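Local structure of guanylate kinase (Coxiella burnetii, 3TR0) at residues 22-27 with 101-106. The protein phosphorylates GMP to GDP at the expense of ATP, a reaction probably needed for recycling GMP and, indirectly, cGMP. Residues are numbered along the deposited sequence; the frame is centred on the assembly and turned at random.
Sequences SLVRAL and LLEIDW. With 5GP (guanosine-5'-monophosphate), chain D.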
ATOM      1  N   SER A  22       7.078 -15.352  13.837  1.00 21.46           N
ATOM      2  CA  SER A  22       8.447 -15.044  13.431  1.00 20.69           C
ATOM      3  C   SER A  22       8.512 -13.883  12.439  1.00 21.71           C
ATOM      4  O   SER A  22       9.397 -13.034  12.530  1.00 21.88           O
ATOM      5  CB  SER A  22       9.126 -16.282  12.845  1.00 27.55           C
ATOM      6  OG  SER A  22       9.292 -17.274  13.845  1.00 35.75           O
ATOM      7  N   LEU A  23       7.582 -13.857  11.490  1.00 18.57           N
ATOM      8  CA  LEU A  23       7.520 -12.772  10.511  1.00 18.94           C
ATOM      9  C   LEU A  23       7.316 -11.430  11.199  1.00 22.18           C
ATOM     10  O   LEU A  23       8.009 -10.456  10.905  1.00 19.53           O
ATOM     11  CB  LEU A  23       6.382 -12.997   9.518  1.00 15.47           C
ATOM     12  CG  LEU A  23       6.538 -14.099   8.469  1.00 24.05           C
ATOM     13  CD1 LEU A  23       5.248 -14.236   7.677  1.00 21.09           C
ATOM     14  CD2 LEU A  23       7.704 -13.790   7.553  1.00 25.38           C
ATOM     15  N   VAL A  24       6.343 -11.387  12.100  1.00 21.18           N
ATOM     16  CA  VAL A  24       6.005 -10.158  12.805  1.00 20.44           C
ATOM     17  C   VAL A  24       7.174  -9.645  13.644  1.00 19.76           C
ATOM     18  O   VAL A  24       7.411  -8.441  13.719  1.00 21.11           O
ATOM     19  CB  VAL A  24       4.752 -10.341  13.683  1.00 18.94           C
ATOM     20  CG1 VAL A  24       4.521  -9.114  14.538  1.00 28.71           C
ATOM     21  CG2 VAL A  24       3.534 -10.607  12.808  1.00 23.02           C
ATOM     22  N   ARG A  25       7.916 -10.559  14.255  1.00 20.51           N
ATOM     23  CA  ARG A  25       9.076 -10.164  15.056  1.00 23.98           C
ATOM     24  C   ARG A  25      10.200  -9.564  14.212  1.00 26.30           C
ATOM     25  O   ARG A  25      10.876  -8.627  14.643  1.00 29.75           O
ATOM     26  CB  ARG A  25       9.581 -11.335  15.900  1.00 26.41           C
ATOM     27  CG  ARG A  25       8.653 -11.665  17.054  1.00 29.13           C
ATOM     28  CD  ARG A  25       9.129 -12.862  17.856  1.00 36.68           C
ATOM     29  NE  ARG A  25       8.263 -13.099  19.009  1.00 39.44           N
ATOM     30  CZ  ARG A  25       8.269 -14.211  19.737  1.00 40.91           C
ATOM     31  NH1 ARG A  25       9.092 -15.205  19.429  1.00 40.61           N
ATOM     32  NH2 ARG A  25       7.446 -14.333  20.770  1.00 44.58           N
ATOM     33  N   ALA A  26      10.391 -10.094  13.009  1.00 25.33           N
ATOM     34  CA  ALA A  26      11.374  -9.538  12.087  1.00 26.06           C
ATOM     35  C   ALA A  26      10.903  -8.191  11.546  1.00 22.25           C
ATOM     36  O   ALA A  26      11.703  -7.280  11.341  1.00 27.87           O
ATOM     37  CB  ALA A  26      11.639 -10.502  10.946  1.00 32.39           C
ATOM     38  N   LEU A  27       9.601  -8.075  11.307  1.00 23.85           N
ATOM     39  CA  LEU A  27       9.016  -6.831  10.819  1.00 22.40           C
ATOM     40  C   LEU A  27       9.325  -5.658  11.744  1.00 24.64           C
ATOM     41  O   LEU A  27       9.720  -4.582  11.290  1.00 25.85           O
ATOM     42  CB  LEU A  27       7.502  -6.980  10.669  1.00 19.29           C
ATOM     43  CG  LEU A  27       6.738  -5.739  10.203  1.00 19.23           C
ATOM     44  CD1 LEU A  27       7.231  -5.280   8.843  1.00 22.78           C
ATOM     45  CD2 LEU A  27       5.252  -6.021  10.160  1.00 19.25           C
ATOM     46  N   LEU A 101       0.907  -3.429  15.796  1.00 17.63           N
ATOM     47  CA  LEU A 101       0.652  -4.705  15.148  1.00 17.77           C
ATOM     48  C   LEU A 101      -0.197  -5.579  16.051  1.00 21.56           C
ATOM     49  O   LEU A 101       0.126  -5.767  17.224  1.00 21.09           O
ATOM     50  CB  LEU A 101       1.969  -5.407  14.838  1.00 13.55           C
ATOM     51  CG  LEU A 101       2.741  -4.796  13.672  1.00 19.63           C
ATOM     52  CD1 LEU A 101       4.217  -5.113  13.771  1.00 21.57           C
ATOM     53  CD2 LEU A 101       2.163  -5.296  12.363  1.00 19.05           C
ATOM     54  N   LEU A 102      -1.290  -6.100  15.506  1.00 14.99           N
ATOM     55  CA  LEU A 102      -2.155  -7.002  16.257  1.00 15.23           C
ATOM     56  C   LEU A 102      -2.121  -8.391  15.631  1.00 21.20           C
ATOM     57  O   LEU A 102      -2.636  -8.600  14.531  1.00 15.81           O
ATOM     58  CB  LEU A 102      -3.591  -6.473  16.287  1.00 17.62           C
ATOM     59  CG  LEU A 102      -3.812  -5.079  16.895  1.00 16.41           C
ATOM     60  CD1 LEU A 102      -5.248  -4.617  16.682  1.00 19.36           C
ATOM     61  CD2 LEU A 102      -3.465  -5.087  18.364  1.00 19.57           C
ATOM     62  N   GLU A 103      -1.498  -9.336  16.326  1.00 14.36           N
ATOM     63  CA  GLU A 103      -1.481 -10.717  15.865  1.00 15.11           C
ATOM     64  C   GLU A 103      -2.691 -11.406  16.459  1.00 22.53           C
ATOM     65  O   GLU A 103      -2.619 -11.946  17.563  1.00 19.03           O
ATOM     66  CB  GLU A 103      -0.215 -11.426  16.336  1.00 21.00           C
ATOM     67  CG  GLU A 103       1.076 -10.823  15.835  1.00 22.17           C
ATOM     68  CD  GLU A 103       2.292 -11.538  16.395  1.00 36.33           C
ATOM     69  OE1 GLU A 103       2.523 -11.449  17.619  1.00 33.38           O
ATOM     70  OE2 GLU A 103       3.007 -12.199  15.615  1.00 42.73           O
ATOM     71  N   ILE A 104      -3.807 -11.360  15.743  1.00 17.05           N
ATOM     72  CA  ILE A 104      -5.072 -11.856  16.266  1.00 18.38           C
ATOM     73  C   ILE A 104      -5.788 -12.698  15.221  1.00 19.54           C
ATOM     74  O   ILE A 104      -5.445 -12.642  14.044  1.00 19.67           O
ATOM     75  CB  ILE A 104      -5.985 -10.700  16.713  1.00 18.19           C
ATOM     76  CG1 ILE A 104      -6.249  -9.743  15.550  1.00 18.68           C
ATOM     77  CG2 ILE A 104      -5.353  -9.939  17.879  1.00 16.59           C
ATOM     78  CD1 ILE A 104      -7.128  -8.560  15.915  1.00 19.24           C
ATOM     79  N   ASP A 105      -6.775 -13.484  15.647  1.00 19.56           N
ATOM     80  CA  ASP A 105      -7.467 -14.380  14.725  1.00 21.55           C
ATOM     81  C   ASP A 105      -8.544 -13.637  13.951  1.00 17.54           C
ATOM     82  O   ASP A 105      -8.697 -12.423  14.100  1.00 19.53           O
ATOM     83  CB  ASP A 105      -8.063 -15.595  15.451  1.00 19.04           C
ATOM     84  CG  ASP A 105      -9.403 -15.300  16.098  1.00 21.22           C
ATOM     85  OD1 ASP A 105      -9.598 -14.173  16.581  1.00 21.53           O
ATOM     86  OD2 ASP A 105     -10.269 -16.204  16.125  1.00 21.86           O
ATOM     87  N   TRP A 106      -9.287 -14.364  13.123  1.00 18.82           N
ATOM     88  CA  TRP A 106     -10.279 -13.731  12.252  1.00 24.63           C
ATOM     89  C   TRP A 106     -11.426 -13.097  13.034  1.00 27.99           C
ATOM     90  O   TRP A 106     -11.992 -12.090  12.603  1.00 20.67           O
ATOM     91  CB  TRP A 106     -10.810 -14.713  11.198  1.00 20.67           C
ATOM     92  CG  TRP A 106     -11.628 -15.850  11.757  1.00 21.36           C
ATOM     93  CD1 TRP A 106     -11.192 -17.111  12.043  1.00 22.47           C
ATOM     94  CD2 TRP A 106     -13.022 -15.825  12.084  1.00 19.15           C
ATOM     95  NE1 TRP A 106     -12.227 -17.873  12.535  1.00 23.40           N
ATOM     96  CE2 TRP A 106     -13.361 -17.105  12.571  1.00 26.75           C
ATOM     97  CE3 TRP A 106     -14.018 -14.844  12.019  1.00 30.65           C
ATOM     98  CZ2 TRP A 106     -14.651 -17.428  12.983  1.00 28.26           C
ATOM     99  CZ3 TRP A 106     -15.298 -15.168  12.433  1.00 34.30           C
ATOM    100  CH2 TRP A 106     -15.603 -16.449  12.908  1.00 30.24           C
TER
HETATM  101  P   5GP D 205      -1.274 -19.706  20.204  1.00 30.33           P
HETATM  102  O1P 5GP D 205      -0.070 -18.924  20.665  1.00 27.75           O
HETATM  103  O2P 5GP D 205      -2.108 -20.407  21.243  1.00 26.59           O
HETATM  104  O3P 5GP D 205      -0.829 -20.688  19.144  1.00 31.35           O
HETATM  105  O5' 5GP D 205      -2.205 -18.766  19.320  1.00 26.25           O
HETATM  106  C5' 5GP D 205      -3.519 -19.163  18.967  1.00 26.97           C
HETATM  107  C4' 5GP D 205      -4.154 -18.170  18.031  1.00 29.60           C
HETATM  108  O4' 5GP D 205      -4.930 -17.221  18.790  1.00 21.49           O
HETATM  109  C3' 5GP D 205      -3.190 -17.297  17.246  1.00 30.14           C
HETATM  110  O3' 5GP D 205      -2.662 -17.947  16.103  1.00 34.52           O
HETATM  111  C2' 5GP D 205      -4.028 -16.068  16.911  1.00 35.69           C
HETATM  112  O2' 5GP D 205      -4.790 -16.293  15.735  1.00 33.21           O
HETATM  113  C1' 5GP D 205      -4.994 -15.999  18.099  1.00 25.60           C
HETATM  114  N9  5GP D 205      -4.663 -14.910  19.035  1.00 17.36           N
HETATM  115  C8  5GP D 205      -3.549 -14.709  19.751  1.00 16.77           C
HETATM  116  N7  5GP D 205      -3.711 -13.583  20.490  1.00 15.47           N
HETATM  117  C5  5GP D 205      -4.943 -13.089  20.222  1.00 16.57           C
HETATM  118  C6  5GP D 205      -5.673 -11.986  20.651  1.00 19.68           C
HETATM  119  O6  5GP D 205      -5.192 -11.173  21.478  1.00 25.37           O
HETATM  120  N1  5GP D 205      -6.907 -11.795  20.169  1.00 21.52           N
HETATM  121  C2  5GP D 205      -7.452 -12.638  19.281  1.00 21.04           C
HETATM  122  N2  5GP D 205      -8.701 -12.433  18.801  1.00 16.75           N
HETATM  123  N3  5GP D 205      -6.769 -13.711  18.846  1.00 17.34           N
HETATM  124  C4  5GP D 205      -5.525 -13.945  19.313  1.00 17.59           C
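Val24 on helix 20-30 faces Leu101 and Glu103 of strand 99-103, the helix running nearly antiparallel to the strand (168° between segment axes) at a closest approach of 10.4 Å. This is the layering of a P-loop kinase: the helix that follows the predicted ATP-binding loop lies on the parallel sheet, here over a strand between 34-36 and 9-13. The bond from CA to CB of Val24 points toward the strand. Its CG1, anti to the backbone N (chi1 173°), lies 4.1 Å from Leu101 CD1 and also meets the Glu103 carboxylate, whose OE2 approaches Val24 CB to 3.2 Å and CG2 to 3.3 Å. One turn further along the helix, Leu27 CD2 fits against both methyls of Leu101, 3.9 Å from CD1 and from CD2, the two leucines crossing at a slant. Ile36 and Ile12 from the flanking strands extend this apolar layer around Val24 and Leu101. Glu103, its chain extended beyond CG, also touches Lys20 and Thr21 at the start of the helix. Beyond it the chain turns to the bound GMP: Ile104 CG2 packs 3.3 Å from N1 of the guanine, and Asp105 OD1 accepts a nearly straight hydrogen bond from guanine N2 (3.0 Å, 168°). The same OD1 takes the amide of Gly108, so the aspartate caps helix 106-115 while reading the base. With no hydrogen bond or salt bridge between the two segments, the contact rests on van der Waals packing: leucine and valine methyls make up its apolar part, whereas the carboxylate oxygen OE2 lying against Val24 marks the passage from hydrophobic core to the polar nucleotide sites.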